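Local structure of methylxanthine N1-demethylase NdmA (Pseudomonas putida, 6ICN) at residues L64-L69 against G139-R144; Q113-P116 against P122-N125; E180-N185 against N268-V273; N185-S190 against F220-D225. The protein catalyses the N1-demethylation of caffeine to theobromine and formaldehyde as a Rieske non-heme iron oxygenase, the essential first step in using caffeine for carbon and nitrogen. One frame throughout, in Å; residues are numbered along the deposited sequence.

Contact 1: L64-L69 against G139-R144; sequences LVVAKL and GLIWIR
Ile-141 and Ile-143 meet Val-66 and Leu-64 inside the Rieske domain, a worked case of how an antiparallel beta-sheet that curls over itself builds its own core. Strands 62-69 and 140-144 belong to the same six-stranded sheet but are not neighbours, since 72-77 and 131-137 run between them. Their short axes approach no nearer than 10.0 Å, at 125°, so all the contact is made by aliphatic branches. The second strand starts just after Gly-139, whose left-handed backbone would jam a beta-carbon against the preceding carbonyl; it lies in the turn that follows strand 131-137. Ile-141 is the first to reach across. Its second torsion, -61°, folds CD1 aside, and the CG2 branch does the touching, sliding past Val-66 so that Ile-141 CG2 lies 4.1 Å from Val-66 CG1. Trp-142 turns to the other side of the sheet, where its NE1 bonds Arg-137 O. Ile-143 comes next on the inner side, with its chain stretched (chi2 175°) so that the terminal methyl stands far out from the backbone. Phe-132 and Ala-75, on the two strands in between, also touch this residue. That methyl has two partners on 64-69: Ile-143 CD1 sits 4.0 Å from Val-66 CG2, and it meets Leu-64 CD1 tip to tip at 3.8 Å.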
loop_
_atom_site.group_PDB
_atom_site.type_symbol
_atom_site.label_atom_id
_atom_site.label_comp_id
_atom_site.label_asym_id
_atom_site.label_seq_id
_atom_site.Cartn_x
_atom_site.Cartn_y
_atom_site.Cartn_z
ATOM N N LEU A 64 9.850 27.029 -11.515
ATOM C CA LEU A 64 10.104 28.293 -10.843
ATOM C C LEU A 64 10.135 28.097 -9.335
ATOM O O LEU A 64 9.680 27.075 -8.811
ATOM C CB LEU A 64 9.018 29.309 -11.204
ATOM C CG LEU A 64 8.696 29.481 -12.691
ATOM C CD1 LEU A 64 7.518 30.419 -12.892
ATOM C CD2 LEU A 64 9.930 29.945 -13.461
ATOM N N VAL A 65 10.666 29.091 -8.627
ATOM C CA VAL A 65 10.636 29.103 -7.170
ATOM C C VAL A 65 10.100 30.453 -6.711
ATOM O O VAL A 65 10.472 31.498 -7.265
ATOM C CB VAL A 65 12.035 28.808 -6.586
ATOM C CG1 VAL A 65 13.077 29.825 -7.112
ATOM C CG2 VAL A 65 11.998 28.773 -5.066
ATOM N N VAL A 66 9.214 30.427 -5.720
ATOM C CA VAL A 66 8.636 31.629 -5.124
ATOM C C VAL A 66 9.130 31.742 -3.690
ATOM O O VAL A 66 9.202 30.737 -2.968
ATOM C CB VAL A 66 7.098 31.596 -5.161
ATOM C CG1 VAL A 66 6.504 32.768 -4.391
ATOM C CG2 VAL A 66 6.598 31.635 -6.618
ATOM N N ALA A 67 9.447 32.970 -3.266
ATOM C CA ALA A 67 9.878 33.209 -1.892
ATOM C C ALA A 67 9.463 34.613 -1.483
ATOM O O ALA A 67 9.333 35.507 -2.334
ATOM C CB ALA A 67 11.397 33.044 -1.725
ATOM N N LYS A 68 9.271 34.805 -0.178
ATOM C CA LYS A 68 9.014 36.133 0.381
ATOM C C LYS A 68 10.345 36.718 0.840
ATOM O O LYS A 68 10.918 36.277 1.842
ATOM C CB LYS A 68 8.002 36.046 1.520
ATOM C CG LYS A 68 7.729 37.405 2.175
ATOM C CD LYS A 68 6.371 37.928 1.816
ATOM C CE LYS A 68 6.167 39.357 2.313
ATOM N NZ LYS A 68 6.203 39.465 3.784
ATOM N N LEU A 69 10.869 37.675 0.078
ATOM C CA LEU A 69 12.173 38.287 0.335
ATOM C C LEU A 69 11.915 39.709 0.823
ATOM O O LEU A 69 11.570 40.592 0.028
ATOM C CB LEU A 69 13.044 38.284 -0.918
ATOM C CG LEU A 69 13.325 36.902 -1.508
ATOM C CD1 LEU A 69 14.332 37.047 -2.658
ATOM C CD2 LEU A 69 13.875 35.950 -0.431
ATOM N N GLY A 139 -4.994 36.854 -2.199
ATOM C CA GLY A 139 -4.567 35.663 -1.486
ATOM C C GLY A 139 -3.915 34.614 -2.364
ATOM O O GLY A 139 -3.625 33.502 -1.883
ATOM N N LEU A 140 -3.706 34.917 -3.636
ATOM C CA LEU A 140 -2.944 34.065 -4.536
ATOM C C LEU A 140 -1.657 34.770 -4.937
ATOM O O LEU A 140 -1.550 36.000 -4.883
ATOM C CB LEU A 140 -3.753 33.719 -5.796
ATOM C CG LEU A 140 -5.186 33.184 -5.617
ATOM C CD1 LEU A 140 -5.853 32.871 -6.963
ATOM C CD2 LEU A 140 -5.232 31.974 -4.705
ATOM N N ILE A 141 -0.697 33.975 -5.389
ATOM C CA ILE A 141 0.562 34.471 -5.942
ATOM C C ILE A 141 0.487 34.319 -7.452
ATOM O O ILE A 141 0.214 33.214 -7.956
ATOM C CB ILE A 141 1.771 33.699 -5.381
ATOM C CG1 ILE A 141 1.840 33.823 -3.862
ATOM C CG2 ILE A 141 3.062 34.168 -6.053
ATOM C CD1 ILE A 141 1.992 35.229 -3.394
ATOM N N TRP A 142 0.736 35.421 -8.176
ATOM C CA TRP A 142 0.605 35.480 -9.626
ATOM C C TRP A 142 1.960 35.727 -10.276
ATOM O O TRP A 142 2.765 36.512 -9.769
ATOM C CB TRP A 142 -0.340 36.613 -10.037
ATOM C CG TRP A 142 -1.687 36.558 -9.422
ATOM C CD1 TRP A 142 -2.039 36.950 -8.150
ATOM C CD2 TRP A 142 -2.889 36.110 -10.053
ATOM N NE1 TRP A 142 -3.391 36.757 -7.962
ATOM C CE2 TRP A 142 -3.928 36.228 -9.107
ATOM C CE3 TRP A 142 -3.180 35.569 -11.318
ATOM C CZ2 TRP A 142 -5.249 35.880 -9.396
ATOM C CZ3 TRP A 142 -4.482 35.228 -11.603
ATOM C CH2 TRP A 142 -5.503 35.378 -10.646
ATOM N N ILE A 143 2.221 35.063 -11.404
ATOM C CA ILE A 143 3.473 35.213 -12.137
ATOM C C ILE A 143 3.182 35.520 -13.603
ATOM O O ILE A 143 2.308 34.899 -14.215
ATOM C CB ILE A 143 4.361 33.954 -12.022
ATOM C CG1 ILE A 143 4.857 33.796 -10.583
ATOM C CG2 ILE A 143 5.562 34.041 -12.976
ATOM C CD1 ILE A 143 5.638 32.493 -10.378
ATOM N N ARG A 144 3.918 36.490 -14.168
ATOM C CA ARG A 144 3.900 36.736 -15.611
ATOM C C ARG A 144 5.282 36.435 -16.165
ATOM O O ARG A 144 6.259 37.109 -15.812
ATOM C CB ARG A 144 3.495 38.175 -15.947
ATOM C CG ARG A 144 3.506 38.448 -17.469
ATOM C CD ARG A 144 2.934 39.826 -17.773
ATOM N NE ARG A 144 3.699 40.895 -17.118
ATOM C CZ ARG A 144 3.323 42.171 -17.100
ATOM N NH1 ARG A 144 2.203 42.546 -17.707
ATOM N NH2 ARG A 144 4.074 43.083 -16.491
#

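Contact 2: Q113-P116 against P122-N125; sequences QLVP and PIPN
Val-115 and Ile-123 face each other with CA atoms 6.9 Å apart, where the chain leaves the weakly bonded strand end at 113-114 and returns, after five residues, as the irregular, proline-bearing segment 122-125. The two backbones share no hydrogen bond, and Ile-123 makes most of the contact from its side. Its CG1 is anti to its own carbonyl carbon and the chain continues straight (chi2 174°), which carries CD1 out over the peptide joining Gln-113 to Leu-114. The methyl packs against that flat group: Ile-123 CD1 is 3.4 Å from Gln-113 C and 3.7 Å from Leu-114 N. Closer to the root of the same side chain, Ile-123 CG1 rests 4.0 Å from Val-115 CG2 as the two branched side chains pass in opposite directions. The amide of Gln-113 points elsewhere, with NE2 bonded to Asp-107 OD2. This is the cluster-bearing tip of the Rieske domain, and Val-115, about 7 Å from the [2Fe-2S] cluster by nearest side-chain atoms, also touches Trp-104 of the cluster pocket. Val-326 and Val-324 of a second subunit pack on Val-115 and Pro-124. The example illustrates an apolar side chain covering a peptide group; the contact rests on van der Waals packing and burial of apolar surface, which have little directionality, so its position is probably set largely by the surrounding loop.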
loop_
_atom_site.group_PDB
_atom_site.type_symbol
_atom_site.label_atom_id
_atom_site.label_comp_id
_atom_site.label_asym_id
_atom_site.label_seq_id
_atom_site.Cartn_x
_atom_site.Cartn_y
_atom_site.Cartn_z
ATOM N N GLN A 113 24.759 37.736 -4.704
ATOM C CA GLN A 113 25.430 38.761 -3.912
ATOM C C GLN A 113 26.401 38.192 -2.890
ATOM O O GLN A 113 27.063 38.966 -2.182
ATOM C CB GLN A 113 24.393 39.646 -3.197
ATOM C CG GLN A 113 23.465 40.430 -4.130
ATOM C CD GLN A 113 24.200 41.422 -5.040
ATOM O OE1 GLN A 113 25.367 41.760 -4.810
ATOM N NE2 GLN A 113 23.518 41.880 -6.088
ATOM N N LEU A 114 26.516 36.871 -2.793
ATOM C CA LEU A 114 27.454 36.244 -1.871
ATOM C C LEU A 114 27.840 34.877 -2.412
ATOM O O LEU A 114 26.960 34.058 -2.702
ATOM C CB LEU A 114 26.857 36.092 -0.471
ATOM C CG LEU A 114 27.807 35.386 0.497
ATOM C CD1 LEU A 114 29.090 36.187 0.691
ATOM C CD2 LEU A 114 27.116 35.097 1.823
ATOM N N VAL A 115 29.141 34.651 -2.540
ATOM C CA VAL A 115 29.724 33.351 -2.845
ATOM C C VAL A 115 30.569 32.940 -1.648
ATOM O O VAL A 115 31.701 33.399 -1.488
ATOM C CB VAL A 115 30.578 33.407 -4.127
ATOM C CG1 VAL A 115 31.313 32.079 -4.376
ATOM C CG2 VAL A 115 29.720 33.831 -5.327
ATOM N N PRO A 116 30.037 32.096 -0.756
ATOM C CA PRO A 116 30.749 31.845 0.512
ATOM C C PRO A 116 32.139 31.263 0.333
ATOM O O PRO A 116 33.018 31.482 1.181
ATOM C CB PRO A 116 29.817 30.873 1.246
ATOM C CG PRO A 116 28.443 31.243 0.729
ATOM C CD PRO A 116 28.668 31.550 -0.743
ATOM N N PRO A 122 35.907 38.664 -6.815
ATOM C CA PRO A 122 34.722 39.248 -7.446
ATOM C C PRO A 122 33.738 38.161 -7.855
ATOM O O PRO A 122 34.127 37.080 -8.311
ATOM C CB PRO A 122 35.286 39.992 -8.664
ATOM C CG PRO A 122 36.648 39.426 -8.887
ATOM C CD PRO A 122 37.147 38.976 -7.547
ATOM N N ILE A 123 32.459 38.459 -7.670
ATOM C CA ILE A 123 31.398 37.517 -8.062
ATOM C C ILE A 123 31.295 37.511 -9.583
ATOM O O ILE A 123 31.269 38.592 -10.202
ATOM C CB ILE A 123 30.064 37.915 -7.413
ATOM C CG1 ILE A 123 30.169 37.785 -5.885
ATOM C CG2 ILE A 123 28.885 37.066 -7.983
ATOM C CD1 ILE A 123 28.956 38.286 -5.113
ATOM N N PRO A 124 31.273 36.348 -10.231
ATOM C CA PRO A 124 31.186 36.329 -11.693
ATOM C C PRO A 124 30.003 37.123 -12.216
ATOM O O PRO A 124 28.920 37.147 -11.625
ATOM C CB PRO A 124 31.037 34.836 -12.014
ATOM C CG PRO A 124 31.741 34.175 -10.917
ATOM C CD PRO A 124 31.398 34.983 -9.685
ATOM N N ASN A 125 30.240 37.797 -13.344
ATOM C CA ASN A 125 29.196 38.572 -13.988
ATOM C C ASN A 125 27.974 37.725 -14.324
ATOM O O ASN A 125 26.842 38.214 -14.253
ATOM C CB ASN A 125 29.767 39.225 -15.247
ATOM C CG ASN A 125 28.757 40.085 -15.951
ATOM O OD1 ASN A 125 28.324 41.110 -15.417
ATOM N ND2 ASN A 125 28.369 39.681 -17.148
#

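Contact 3: E180-N185 against N268-V273; sequences ERRWEN and NVSCPV
Arg-182, on helix 179-186, lays its aliphatic chain against Ser-270 and brings its guanidinium up to Asn-268, both on strand 263-274 of the large sheet in the catalytic domain. The packed part of the contact is confined to this trio, all buried. Bent at chi2 (-85°), the arginine chain curves past the serine hydroxyl, so that Ser-270 OG lies 3.3 Å from Arg-182 CD and 3.6 Å from Arg-182 CB; this hydroxyl is bonded to Asn-280 OD1. Asn-268 OD1 comes within 3.2 Å of Arg-182 NE, but the angle is too poor for a hydrogen bond, and the amide and guanidinium planes stand almost perpendicular, 86° apart. Real bonds lie to the side: Arg-182 NH1 donates to an in-plane lone pair of Asn-185 OD1 at 2.9 Å, while Arg-182 NH2 and Asn-268 ND2 both reach Tyr-173 OH. Beyond Ser-270 the segments part, and on the looser, partly exposed side Glu-180 and Glu-184 turn to Arg-28 and Arg-336. A leucine at Arg-182 would probably leave Asn-185 OD1 and Tyr-173 OH each without one of their partners. Because Asn-185 ND2 bonds Asp-307, a ligand of the cobalt ion, and Tyr-101 OH of the third subunit, Asn-185 is a second-shell residue, and the arginine, a step further out, is likely to help set the rotation of its amide.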
loop_
_atom_site.group_PDB
_atom_site.type_symbol
_atom_site.label_atom_id
_atom_site.label_comp_id
_atom_site.label_asym_id
_atom_site.label_seq_id
_atom_site.Cartn_x
_atom_site.Cartn_y
_atom_site.Cartn_z
ATOM N N GLU A 180 -7.838 25.646 -21.068
ATOM C CA GLU A 180 -8.917 25.939 -22.012
ATOM C C GLU A 180 -10.132 25.034 -21.785
ATOM O O GLU A 180 -11.274 25.509 -21.754
ATOM C CB GLU A 180 -8.398 25.801 -23.452
ATOM C CG GLU A 180 -7.306 26.812 -23.840
ATOM C CD GLU A 180 -5.865 26.370 -23.479
ATOM O OE1 GLU A 180 -5.653 25.299 -22.830
ATOM O OE2 GLU A 180 -4.914 27.102 -23.859
ATOM N N ARG A 181 -9.912 23.719 -21.621
ATOM C CA ARG A 181 -11.056 22.841 -21.397
ATOM C C ARG A 181 -11.711 23.122 -20.049
ATOM O O ARG A 181 -12.935 23.014 -19.913
ATOM C CB ARG A 181 -10.621 21.371 -21.517
ATOM C CG ARG A 181 -10.168 21.013 -22.943
ATOM C CD ARG A 181 -10.914 19.814 -23.390
ATOM N NE ARG A 181 -10.405 19.137 -24.578
ATOM C CZ ARG A 181 -11.121 18.984 -25.694
ATOM N NH1 ARG A 181 -12.330 19.526 -25.780
ATOM N NH2 ARG A 181 -10.628 18.290 -26.709
ATOM N N ARG A 182 -10.913 23.514 -19.043
ATOM C CA ARG A 182 -11.484 23.850 -17.745
ATOM C C ARG A 182 -12.348 25.101 -17.836
ATOM O O ARG A 182 -13.452 25.142 -17.280
ATOM C CB ARG A 182 -10.359 24.026 -16.714
ATOM C CG ARG A 182 -10.810 23.759 -15.279
ATOM C CD ARG A 182 -11.437 24.991 -14.638
ATOM N NE ARG A 182 -12.221 24.597 -13.462
ATOM C CZ ARG A 182 -13.462 24.119 -13.506
ATOM N NH1 ARG A 182 -14.087 23.989 -14.686
ATOM N NH2 ARG A 182 -14.089 23.768 -12.378
ATOM N N TRP A 183 -11.861 26.125 -18.545
ATOM C CA TRP A 183 -12.632 27.349 -18.723
ATOM C C TRP A 183 -13.972 27.045 -19.388
ATOM O O TRP A 183 -15.035 27.471 -18.914
ATOM C CB TRP A 183 -11.825 28.350 -19.558
ATOM C CG TRP A 183 -12.411 29.760 -19.609
ATOM C CD1 TRP A 183 -11.995 30.836 -18.875
ATOM C CD2 TRP A 183 -13.488 30.237 -20.447
ATOM N NE1 TRP A 183 -12.751 31.954 -19.195
ATOM C CE2 TRP A 183 -13.664 31.612 -20.160
ATOM C CE3 TRP A 183 -14.298 29.644 -21.419
ATOM C CZ2 TRP A 183 -14.645 32.394 -20.784
ATOM C CZ3 TRP A 183 -15.277 30.428 -22.053
ATOM C CH2 TRP A 183 -15.435 31.792 -21.732
ATOM N N GLU A 184 -13.941 26.266 -20.476
ATOM C CA GLU A 184 -15.181 25.951 -21.175
ATOM C C GLU A 184 -16.125 25.142 -20.294
ATOM O O GLU A 184 -17.344 25.349 -20.328
ATOM C CB GLU A 184 -14.865 25.214 -22.481
ATOM C CG GLU A 184 -14.044 26.069 -23.423
ATOM C CD GLU A 184 -13.904 25.475 -24.799
ATOM O OE1 GLU A 184 -14.723 24.597 -25.145
ATOM O OE2 GLU A 184 -12.957 25.864 -25.517
ATOM N N ASN A 185 -15.586 24.241 -19.464
ATOM C CA ASN A 185 -16.439 23.503 -18.536
ATOM C C ASN A 185 -17.129 24.439 -17.543
ATOM O O ASN A 185 -18.308 24.257 -17.222
ATOM C CB ASN A 185 -15.602 22.443 -17.808
ATOM C CG ASN A 185 -16.365 21.755 -16.687
ATOM O OD1 ASN A 185 -16.097 22.002 -15.514
ATOM N ND2 ASN A 185 -17.339 20.915 -17.037
ATOM N N ASN A 268 -12.940 31.635 -10.279
ATOM C CA ASN A 268 -12.242 30.407 -10.639
ATOM C C ASN A 268 -11.163 30.727 -11.660
ATOM O O ASN A 268 -11.431 31.403 -12.659
ATOM C CB ASN A 268 -13.225 29.361 -11.189
ATOM C CG ASN A 268 -12.604 27.966 -11.264
ATOM O OD1 ASN A 268 -12.077 27.585 -12.311
ATOM N ND2 ASN A 268 -12.637 27.208 -10.139
ATOM N N VAL A 269 -9.940 30.262 -11.409
ATOM C CA VAL A 269 -8.843 30.483 -12.351
ATOM C C VAL A 269 -7.943 29.245 -12.397
ATOM O O VAL A 269 -7.694 28.594 -11.374
ATOM C CB VAL A 269 -8.064 31.773 -11.994
ATOM C CG1 VAL A 269 -7.524 31.727 -10.535
ATOM C CG2 VAL A 269 -6.949 32.053 -13.010
ATOM N N SER A 270 -7.466 28.912 -13.595
ATOM C CA SER A 270 -6.635 27.733 -13.822
ATOM C C SER A 270 -5.191 28.154 -14.062
ATOM O O SER A 270 -4.927 29.020 -14.906
ATOM C CB SER A 270 -7.119 26.915 -15.031
ATOM O OG SER A 270 -8.469 26.504 -14.914
ATOM N N CYS A 271 -4.264 27.533 -13.342
ATOM C CA CYS A 271 -2.847 27.610 -13.689
ATOM C C CYS A 271 -2.526 26.566 -14.754
ATOM O O CYS A 271 -2.678 25.358 -14.497
ATOM C CB CYS A 271 -1.969 27.383 -12.473
ATOM S SG CYS A 271 -0.170 27.406 -12.800
ATOM N N PRO A 272 -2.102 26.972 -15.942
ATOM C CA PRO A 272 -1.643 26.002 -16.941
ATOM C C PRO A 272 -0.270 25.465 -16.566
ATOM O O PRO A 272 0.768 26.048 -16.894
ATOM C CB PRO A 272 -1.601 26.829 -18.231
ATOM C CG PRO A 272 -1.244 28.207 -17.744
ATOM C CD PRO A 272 -1.988 28.363 -16.431
ATOM N N VAL A 273 -0.257 24.345 -15.857
ATOM C CA VAL A 273 0.999 23.847 -15.311
ATOM C C VAL A 273 1.872 23.306 -16.426
ATOM O O VAL A 273 3.080 23.584 -16.488
ATOM C CB VAL A 273 0.721 22.783 -14.230
ATOM C CG1 VAL A 273 2.006 22.039 -13.864
ATOM C CG2 VAL A 273 0.109 23.435 -12.997
#

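Contact 4: N185-S190 against F220-D225; sequences NFTDFS and FRFVYD. With CFF (caffeine), chain F.
Phe-189 and Tyr-224 have the nearest CA atoms, 9.0 Å apart, where the chain, having left helical angles at Thr-187, runs past strand 219-225 with only side chains bridging the gap. The two rings slide past each other obliquely, planes 35° apart and centroids 4.2 Å apart. Tyr-224 CD2 sits 3.4 Å above the centre of the Phe-189 ring, whereas Phe-189 CD2 is offset toward the rim of the tyrosine. At its far end Phe-189 CZ approaches Phe-222 CE2 at 4.1 Å. Phe-222 has CG between the backbone N and the carbonyl carbon (chi1 50°), and presents its edge to Thr-187, whose CG2 is 4.3 Å from Phe-222 CZ. Shortening Phe-189 to an alanine is likely to open a gap over the Tyr-224 ring and leave that ring freer to turn. On the helix end, Phe-186 faces caffeine: C10, the N1-methyl carbon to be removed, stands 3.5 Å above the centre of its ring. Asp-188 bonds His-102 of the third subunit, in that subunit's cluster pocket, consistent with the electron route of Rieske oxygenases. Val-331 of helix 330-348 touches Thr-187, Phe-189 and Phe-222, while Tyr-243 of strand 239-246 stacks on Phe-222, so the aromatic group lies between helix and sheet.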
loop_
_atom_site.group_PDB
_atom_site.type_symbol
_atom_site.label_atom_id
_atom_site.label_comp_id
_atom_site.label_asym_id
_atom_site.label_seq_id
_atom_site.Cartn_x
_atom_site.Cartn_y
_atom_site.Cartn_z
ATOM N N ASN A 185 -15.586 24.241 -19.464
ATOM C CA ASN A 185 -16.439 23.503 -18.536
ATOM C C ASN A 185 -17.129 24.439 -17.543
ATOM O O ASN A 185 -18.308 24.257 -17.222
ATOM C CB ASN A 185 -15.602 22.443 -17.808
ATOM C CG ASN A 185 -16.365 21.755 -16.687
ATOM O OD1 ASN A 185 -16.097 22.002 -15.514
ATOM N ND2 ASN A 185 -17.339 20.915 -17.037
ATOM N N PHE A 186 -16.427 25.470 -17.077
ATOM C CA PHE A 186 -17.004 26.334 -16.054
ATOM C C PHE A 186 -18.147 27.183 -16.598
ATOM O O PHE A 186 -19.112 27.449 -15.875
ATOM C CB PHE A 186 -15.913 27.225 -15.455
ATOM C CG PHE A 186 -16.299 27.845 -14.148
ATOM C CD1 PHE A 186 -16.994 29.046 -14.119
ATOM C CD2 PHE A 186 -15.983 27.222 -12.946
ATOM C CE1 PHE A 186 -17.371 29.625 -12.911
ATOM C CE2 PHE A 186 -16.364 27.792 -11.732
ATOM C CZ PHE A 186 -17.048 28.993 -11.717
ATOM N N THR A 187 -18.061 27.604 -17.860
ATOM C CA THR A 187 -19.024 28.525 -18.454
ATOM C C THR A 187 -20.048 27.823 -19.330
ATOM O O THR A 187 -20.778 28.489 -20.066
ATOM C CB THR A 187 -18.300 29.586 -19.292
ATOM O OG1 THR A 187 -17.554 28.948 -20.329
ATOM C CG2 THR A 187 -17.345 30.447 -18.432
ATOM N N ASP A 188 -20.095 26.497 -19.296
ATOM C CA ASP A 188 -20.933 25.722 -20.201
ATOM C C ASP A 188 -22.330 25.587 -19.615
ATOM O O ASP A 188 -22.507 24.949 -18.572
ATOM C CB ASP A 188 -20.295 24.357 -20.422
ATOM C CG ASP A 188 -21.054 23.503 -21.402
ATOM O OD1 ASP A 188 -22.206 23.145 -21.103
ATOM O OD2 ASP A 188 -20.459 23.157 -22.449
ATOM N N PHE A 189 -23.325 26.176 -20.297
ATOM C CA PHE A 189 -24.709 26.149 -19.838
ATOM C C PHE A 189 -25.392 24.797 -20.075
ATOM O O PHE A 189 -26.348 24.469 -19.371
ATOM C CB PHE A 189 -25.535 27.245 -20.540
ATOM C CG PHE A 189 -24.973 28.657 -20.418
ATOM C CD1 PHE A 189 -24.099 29.014 -19.400
ATOM C CD2 PHE A 189 -25.356 29.642 -21.335
ATOM C CE1 PHE A 189 -23.602 30.330 -19.312
ATOM C CE2 PHE A 189 -24.870 30.951 -21.251
ATOM C CZ PHE A 189 -23.994 31.294 -20.239
ATOM N N SER A 190 -24.902 24.002 -21.025
ATOM C CA SER A 190 -25.585 22.789 -21.469
ATOM C C SER A 190 -25.332 21.560 -20.592
ATOM O O SER A 190 -26.144 20.627 -20.612
ATOM C CB SER A 190 -25.145 22.464 -22.902
ATOM O OG SER A 190 -25.646 23.425 -23.817
ATOM N N PHE A 220 -14.324 38.977 -21.196
ATOM C CA PHE A 220 -15.626 38.620 -21.733
ATOM C C PHE A 220 -16.678 38.901 -20.669
ATOM O O PHE A 220 -16.539 38.459 -19.521
ATOM C CB PHE A 220 -15.663 37.144 -22.142
ATOM C CG PHE A 220 -15.739 36.915 -23.631
ATOM C CD1 PHE A 220 -16.446 37.785 -24.449
ATOM C CD2 PHE A 220 -15.130 35.806 -24.210
ATOM C CE1 PHE A 220 -16.529 37.567 -25.825
ATOM C CE2 PHE A 220 -15.205 35.586 -25.595
ATOM C CZ PHE A 220 -15.902 36.469 -26.393
ATOM N N ARG A 221 -17.732 39.631 -21.041
ATOM C CA ARG A 221 -18.828 39.933 -20.131
ATOM C C ARG A 221 -20.135 39.425 -20.717
ATOM O O ARG A 221 -20.434 39.681 -21.892
ATOM C CB ARG A 221 -18.922 41.439 -19.853
ATOM C CG ARG A 221 -17.651 42.027 -19.266
ATOM C CD ARG A 221 -17.892 43.388 -18.684
ATOM N NE ARG A 221 -16.648 43.961 -18.190
ATOM C CZ ARG A 221 -16.568 45.137 -17.580
ATOM N NH1 ARG A 221 -17.666 45.856 -17.390
ATOM N NH2 ARG A 221 -15.395 45.587 -17.154
ATOM N N PHE A 222 -20.905 38.698 -19.907
ATOM C CA PHE A 222 -22.210 38.199 -20.334
ATOM C C PHE A 222 -23.032 37.811 -19.108
ATOM O O PHE A 222 -22.484 37.542 -18.032
ATOM C CB PHE A 222 -22.084 37.025 -21.330
ATOM C CG PHE A 222 -21.143 35.910 -20.892
ATOM C CD1 PHE A 222 -19.785 35.964 -21.190
ATOM C CD2 PHE A 222 -21.638 34.797 -20.238
ATOM C CE1 PHE A 222 -18.926 34.922 -20.802
ATOM C CE2 PHE A 222 -20.795 33.747 -19.842
ATOM C CZ PHE A 222 -19.439 33.816 -20.120
ATOM N N VAL A 223 -24.361 37.800 -19.283
ATOM C CA VAL A 223 -25.323 37.585 -18.201
ATOM C C VAL A 223 -26.288 36.460 -18.573
ATOM O O VAL A 223 -26.721 36.356 -19.727
ATOM C CB VAL A 223 -26.091 38.887 -17.880
ATOM C CG1 VAL A 223 -27.115 38.667 -16.771
ATOM C CG2 VAL A 223 -25.121 39.995 -17.498
ATOM N N TYR A 224 -26.633 35.621 -17.592
ATOM C CA TYR A 224 -27.462 34.432 -17.806
ATOM C C TYR A 224 -28.411 34.273 -16.626
ATOM O O TYR A 224 -27.968 34.080 -15.491
ATOM C CB TYR A 224 -26.581 33.186 -17.976
ATOM C CG TYR A 224 -27.290 31.835 -18.022
ATOM C CD1 TYR A 224 -28.613 31.720 -18.448
ATOM C CD2 TYR A 224 -26.622 30.666 -17.648
ATOM C CE1 TYR A 224 -29.255 30.485 -18.487
ATOM C CE2 TYR A 224 -27.257 29.421 -17.692
ATOM C CZ TYR A 224 -28.572 29.339 -18.115
ATOM O OH TYR A 224 -29.220 28.119 -18.166
ATOM N N ASP A 225 -29.718 34.343 -16.889
ATOM C CA ASP A 225 -30.731 34.107 -15.855
ATOM C C ASP A 225 -31.112 32.631 -15.886
ATOM O O ASP A 225 -31.851 32.190 -16.772
ATOM C CB ASP A 225 -31.942 35.007 -16.071
ATOM C CG ASP A 225 -31.582 36.476 -16.026
ATOM O OD1 ASP A 225 -30.876 36.882 -15.073
ATOM O OD2 ASP A 225 -31.991 37.222 -16.942
HETATM N N1 CFF F . -19.986 26.437 -11.615
HETATM C C2 CFF F . -21.194 27.053 -11.412
HETATM C C10 CFF F . -19.459 26.311 -12.962
HETATM C C6 CFF F . -19.289 25.946 -10.587
HETATM N N3 CFF F . -21.694 27.172 -10.156
HETATM O O11 CFF F . -21.810 27.488 -12.337
HETATM C C12 CFF F . -22.980 27.824 -9.927
HETATM C C4 CFF F . -20.992 26.674 -9.111
HETATM C C5 CFF F . -19.801 26.074 -9.309
HETATM N N9 CFF F . -21.248 26.655 -7.791
HETATM O O13 CFF F . -18.231 25.407 -10.769
HETATM N N7 CFF F . -19.323 25.696 -8.108
HETATM C C8 CFF F . -20.216 26.053 -7.177
HETATM C C14 CFF F . -18.142 25.027 -7.591
#

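How the contacts relate
From the N terminus, contact 1 opens at 64-69 and closes at 139-144, joining two non-adjacent strands of the Rieske domain. Within that span, contact 2 closes a short loop at the cluster-bearing tip, its centre 25 Å from that of contact 1. The catalytic domain follows in series. Contact 3 ties helix 179-186 to strand 263-274, and contact 4, lying within its span, takes the end of the same helix to strand 219-225 of the same sheet; they share Asn-185, and Asn-268 CB packs 3.6 Å from Phe-186 CE2. Leu-140 and Trp-142 touch Val-269, joining the domains between contacts 1 and 3. The centres of contacts 2 and 4 lie 54 Å apart.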